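PDB 6IWR: N-acetylgalactosaminyltransferase 7 from Homo sapiens, which belongs to a glycosyltransferase family that joins a GT-A catalytic domain to a ricin-type beta-trefoil lectin domain, here modelled with manganese. Local coordinates for residues G290-W302 / K318-G330. Numbering follows the deposited sequence.
Sequences GYARGAWDWSMLW and KTEPYRSPAMAGG
Arg293 and Tyr322, one from each segment, reach across to backbone carbonyls of the other. The Arg293 guanidinium meets Arg323 O side-on, NE at 3.2 Å and NH1 at 3.3 Å, with the oxygen close to the guanidinium plane. A bend at chi3 (-43°) curls the chain back, so that Pro325 CD lies over the centre of one guanidinium face; arginine suits because NH2 can still form a salt bridge with Asp460. Tyr322, with a hydroxyl at the end of a rigid ring, donates from OH to Ala292 O (2.6 Å) from above the carbonyl plane. Ser324 OG takes the Gly294 N-H at 2.7 Å, a short side chain filling a strand acceptor's role.

Aromatic packing flanks these bonds. The Tyr291 and Tyr322 rings are nearly parallel but slid apart, hardly overlapping. Trp296 CZ3 lies 3.8 Å from both Pro325 CB and Ala326 CB, compact apolar groups that give the indole rim a hydrocarbon surface. Ala328 CA sits over the face of the Trp302 six-membered ring, 3.7 Å from its centroid, a CH-pi contact.

Strand 292-296 pairs with 302-306, and 322-323 with 369-373 of the main GT-A sheet; chiefly side chains join this hairpin to strand 322-323 and the loop after it.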
loop_
_atom_site.group_PDB
_atom_site.type_symbol
_atom_site.label_atom_id
_atom_site.label_comp_id
_atom_site.label_asym_id
_atom_site.label_seq_id
_atom_site.Cartn_x
_atom_site.Cartn_y
_atom_site.Cartn_z
ATOM N N GLY A 290 9.481 28.355 -4.282
ATOM C CA GLY A 290 9.834 26.985 -4.007
ATOM C C GLY A 290 10.837 26.792 -2.895
ATOM O O GLY A 290 11.349 25.677 -2.734
ATOM N N TYR A 291 11.148 27.826 -2.122
ATOM C CA TYR A 291 12.140 27.668 -1.070
ATOM C C TYR A 291 11.468 27.147 0.192
ATOM O O TYR A 291 10.466 27.699 0.653
ATOM C CB TYR A 291 12.871 28.984 -0.804
ATOM C CG TYR A 291 13.629 29.503 -2.014
ATOM C CD1 TYR A 291 13.942 28.667 -3.074
ATOM C CD2 TYR A 291 14.023 30.840 -2.096
ATOM C CE1 TYR A 291 14.618 29.146 -4.182
ATOM C CE2 TYR A 291 14.706 31.330 -3.202
ATOM C CZ TYR A 291 15.005 30.479 -4.239
ATOM O OH TYR A 291 15.668 30.948 -5.358
ATOM N N ALA A 292 12.019 26.074 0.740
ATOM C CA ALA A 292 11.582 25.515 2.001
ATOM C C ALA A 292 12.771 25.479 2.941
ATOM O O ALA A 292 13.928 25.473 2.518
ATOM C CB ALA A 292 10.994 24.114 1.806
ATOM N N ARG A 293 12.491 25.475 4.234
ATOM C CA ARG A 293 13.537 25.162 5.184
ATOM C C ARG A 293 13.191 23.820 5.831
ATOM O O ARG A 293 12.039 23.368 5.781
ATOM C CB ARG A 293 13.747 26.332 6.181
ATOM C CG ARG A 293 12.480 26.846 6.805
ATOM C CD ARG A 293 12.502 28.309 7.230
ATOM N NE ARG A 293 13.727 28.709 7.897
ATOM C CZ ARG A 293 13.858 28.961 9.198
ATOM N NH1 ARG A 293 15.036 29.362 9.664
ATOM N NH2 ARG A 293 12.838 28.823 10.029
ATOM N N GLY A 294 14.215 23.141 6.352
ATOM C CA GLY A 294 14.033 21.820 6.942
ATOM C C GLY A 294 13.558 21.907 8.386
ATOM O O GLY A 294 13.990 22.774 9.154
ATOM N N ALA A 295 12.686 20.973 8.753
ATOM C CA ALA A 295 11.999 21.001 10.033
ATOM C C ALA A 295 11.697 19.559 10.443
ATOM O O ALA A 295 12.233 18.605 9.868
ATOM C CB ALA A 295 10.741 21.878 9.937
ATOM N N TRP A 296 10.819 19.406 11.434
ATOM C CA TRP A 296 10.461 18.109 11.981
ATOM C C TRP A 296 9.199 18.292 12.805
ATOM O O TRP A 296 8.889 19.400 13.236
ATOM C CB TRP A 296 11.593 17.546 12.845
ATOM C CG TRP A 296 11.930 18.474 13.952
ATOM C CD1 TRP A 296 11.335 18.530 15.176
ATOM C CD2 TRP A 296 12.918 19.514 13.935
ATOM N NE1 TRP A 296 11.890 19.535 15.930
ATOM C CE2 TRP A 296 12.866 20.157 15.196
ATOM C CE3 TRP A 296 13.841 19.958 12.984
ATOM C CZ2 TRP A 296 13.698 21.230 15.528
ATOM C CZ3 TRP A 296 14.673 21.019 13.311
ATOM C CH2 TRP A 296 14.596 21.643 14.580
ATOM N N ASP A 297 8.465 17.200 13.005
ATOM C CA ASP A 297 7.403 17.148 14.002
ATOM C C ASP A 297 7.993 16.535 15.276
ATOM O O ASP A 297 9.166 16.159 15.311
ATOM C CB ASP A 297 6.178 16.394 13.452
ATOM C CG ASP A 297 6.400 14.878 13.322
ATOM O OD1 ASP A 297 7.316 14.329 13.976
ATOM O OD2 ASP A 297 5.637 14.222 12.561
ATOM N N TRP A 298 7.192 16.398 16.326
ATOM C CA TRP A 298 7.733 16.025 17.628
ATOM C C TRP A 298 7.899 14.518 17.820
ATOM O O TRP A 298 8.336 14.082 18.897
ATOM C CB TRP A 298 6.869 16.667 18.712
ATOM C CG TRP A 298 6.903 18.122 18.442
ATOM C CD1 TRP A 298 5.923 18.890 17.871
ATOM C CD2 TRP A 298 8.033 18.981 18.613
ATOM N NE1 TRP A 298 6.364 20.188 17.720
ATOM C CE2 TRP A 298 7.656 20.264 18.166
ATOM C CE3 TRP A 298 9.332 18.788 19.108
ATOM C CZ2 TRP A 298 8.517 21.339 18.205
ATOM C CZ3 TRP A 298 10.188 19.869 19.161
ATOM C CH2 TRP A 298 9.783 21.124 18.702
ATOM N N SER A 299 7.587 13.724 16.801
ATOM C CA SER A 299 8.090 12.360 16.701
ATOM C C SER A 299 9.429 12.310 15.984
ATOM O O SER A 299 10.029 11.230 15.871
ATOM C CB SER A 299 7.083 11.464 15.979
ATOM O OG SER A 299 6.393 12.206 15.001
ATOM N N MET A 300 9.899 13.469 15.522
ATOM C CA MET A 300 11.175 13.631 14.839
ATOM C C MET A 300 11.137 13.075 13.416
ATOM O O MET A 300 12.148 12.606 12.901
ATOM C CB MET A 300 12.332 13.012 15.623
ATOM C CG MET A 300 13.666 13.581 15.173
ATOM S SD MET A 300 15.148 12.979 16.007
ATOM C CE MET A 300 15.474 14.263 17.190
ATOM N N LEU A 301 9.977 13.126 12.774
ATOM C CA LEU A 301 9.897 12.873 11.348
ATOM C C LEU A 301 10.254 14.140 10.578
ATOM O O LEU A 301 9.794 15.240 10.905
ATOM C CB LEU A 301 8.502 12.399 10.957
ATOM C CG LEU A 301 8.108 11.100 11.651
ATOM C CD1 LEU A 301 6.762 10.665 11.118
ATOM C CD2 LEU A 301 9.197 10.015 11.490
ATOM N N TRP A 302 11.085 13.969 9.560
ATOM C CA TRP A 302 11.487 15.056 8.689
ATOM C C TRP A 302 10.280 15.740 8.051
ATOM O O TRP A 302 9.365 15.073 7.573
ATOM C CB TRP A 302 12.410 14.482 7.618
ATOM C CG TRP A 302 12.623 15.373 6.481
ATOM C CD1 TRP A 302 12.028 15.294 5.254
ATOM C CD2 TRP A 302 13.491 16.506 6.444
ATOM N NE1 TRP A 302 12.483 16.311 4.458
ATOM C CE2 TRP A 302 13.378 17.071 5.167
ATOM C CE3 TRP A 302 14.359 17.095 7.367
ATOM C CZ2 TRP A 302 14.094 18.192 4.788
ATOM C CZ3 TRP A 302 15.067 18.214 6.986
ATOM C CH2 TRP A 302 14.930 18.749 5.707
ATOM N N LYS A 318 16.900 37.571 -3.553
ATOM C CA LYS A 318 16.031 36.398 -3.552
ATOM C C LYS A 318 16.821 35.099 -3.485
ATOM O O LYS A 318 16.328 34.107 -2.930
ATOM C CB LYS A 318 15.137 36.366 -4.793
ATOM C CG LYS A 318 14.132 37.508 -4.848
ATOM C CD LYS A 318 12.702 37.026 -5.072
ATOM C CE LYS A 318 12.565 36.268 -6.392
ATOM N NZ LYS A 318 11.146 36.268 -6.878
ATOM N N THR A 319 18.041 35.079 -4.036
ATOM C CA THR A 319 18.731 33.831 -4.328
ATOM C C THR A 319 19.840 33.481 -3.341
ATOM O O THR A 319 20.336 32.349 -3.382
ATOM C CB THR A 319 19.311 33.869 -5.751
ATOM O OG1 THR A 319 19.484 35.231 -6.160
ATOM C CG2 THR A 319 18.356 33.222 -6.713
ATOM N N GLU A 320 20.252 34.380 -2.456
ATOM C CA GLU A 320 21.411 34.035 -1.632
ATOM C C GLU A 320 21.082 32.908 -0.652
ATOM O O GLU A 320 19.912 32.558 -0.453
ATOM C CB GLU A 320 21.911 35.251 -0.868
ATOM C CG GLU A 320 20.822 36.037 -0.199
ATOM C CD GLU A 320 21.346 37.330 0.351
ATOM O OE1 GLU A 320 21.437 37.471 1.586
ATOM O OE2 GLU A 320 21.712 38.194 -0.464
ATOM N N PRO A 321 22.102 32.333 0.000
ATOM C CA PRO A 321 21.840 31.289 0.998
ATOM C C PRO A 321 20.804 31.754 2.004
ATOM O O PRO A 321 20.546 32.953 2.153
ATOM C CB PRO A 321 23.203 31.084 1.660
ATOM C CG PRO A 321 24.169 31.492 0.603
ATOM C CD PRO A 321 23.534 32.653 -0.082
ATOM N N TYR A 322 20.190 30.785 2.686
ATOM C CA TYR A 322 19.334 31.123 3.818
ATOM C C TYR A 322 19.458 30.059 4.908
ATOM O O TYR A 322 20.005 28.972 4.692
ATOM C CB TYR A 322 17.875 31.332 3.382
ATOM C CG TYR A 322 17.189 30.162 2.683
ATOM C CD1 TYR A 322 16.506 29.185 3.417
ATOM C CD2 TYR A 322 17.183 30.056 1.299
ATOM C CE1 TYR A 322 15.857 28.134 2.800
ATOM C CE2 TYR A 322 16.546 29.002 0.675
ATOM C CZ TYR A 322 15.874 28.044 1.434
ATOM O OH TYR A 322 15.214 26.995 0.829
ATOM N N ARG A 323 18.954 30.393 6.098
ATOM C CA ARG A 323 19.060 29.483 7.236
ATOM C C ARG A 323 17.974 28.402 7.204
ATOM O O ARG A 323 16.797 28.690 6.968
ATOM C CB ARG A 323 18.979 30.260 8.545
ATOM C CG ARG A 323 19.964 31.410 8.645
ATOM C CD ARG A 323 20.010 32.051 10.023
ATOM N NE ARG A 323 18.746 32.667 10.429
ATOM C CZ ARG A 323 18.602 33.336 11.568
ATOM N NH1 ARG A 323 19.654 33.473 12.359
ATOM N NH2 ARG A 323 17.441 33.867 11.911
ATOM N N SER A 324 18.374 27.159 7.468
ATOM C CA SER A 324 17.459 26.075 7.762
ATOM C C SER A 324 17.731 25.520 9.162
ATOM O O SER A 324 18.889 25.442 9.579
ATOM C CB SER A 324 17.589 24.946 6.737
ATOM O OG SER A 324 16.763 23.846 7.108
ATOM N N PRO A 325 16.701 25.129 9.915
ATOM C CA PRO A 325 16.977 24.500 11.215
ATOM C C PRO A 325 17.590 23.110 11.084
ATOM O O PRO A 325 18.288 22.667 12.008
ATOM C CB PRO A 325 15.599 24.446 11.896
ATOM C CG PRO A 325 14.704 25.351 11.083
ATOM C CD PRO A 325 15.258 25.276 9.671
ATOM N N ALA A 326 17.362 22.421 9.961
ATOM C CA ALA A 326 17.852 21.064 9.759
ATOM C C ALA A 326 18.062 20.807 8.265
ATOM O O ALA A 326 17.599 21.570 7.410
ATOM C CB ALA A 326 16.871 20.040 10.339
ATOM N N MET A 327 18.747 19.702 7.956
ATOM C CA MET A 327 18.960 19.237 6.593
ATOM C C MET A 327 18.271 17.887 6.400
ATOM O O MET A 327 18.027 17.153 7.362
ATOM C CB MET A 327 20.463 19.111 6.297
ATOM C CG MET A 327 21.116 18.144 7.282
ATOM S SD MET A 327 22.686 17.417 6.769
ATOM C CE MET A 327 23.768 18.785 7.150
ATOM N N ALA A 328 17.944 17.551 5.151
ATOM C CA ALA A 328 17.388 16.226 4.897
ATOM C C ALA A 328 18.380 15.144 5.295
ATOM O O ALA A 328 17.996 14.134 5.888
ATOM C CB ALA A 328 16.989 16.074 3.429
ATOM N N GLY A 329 19.667 15.343 4.993
ATOM C CA GLY A 329 20.710 14.484 5.525
ATOM C C GLY A 329 21.685 13.868 4.540
ATOM O O GLY A 329 22.856 13.663 4.871
ATOM N N GLY A 330 21.224 13.537 3.339
ATOM C CA GLY A 330 22.083 12.851 2.392
ATOM C C GLY A 330 23.153 13.718 1.756
ATOM O O GLY A 330 24.288 13.268 1.576
#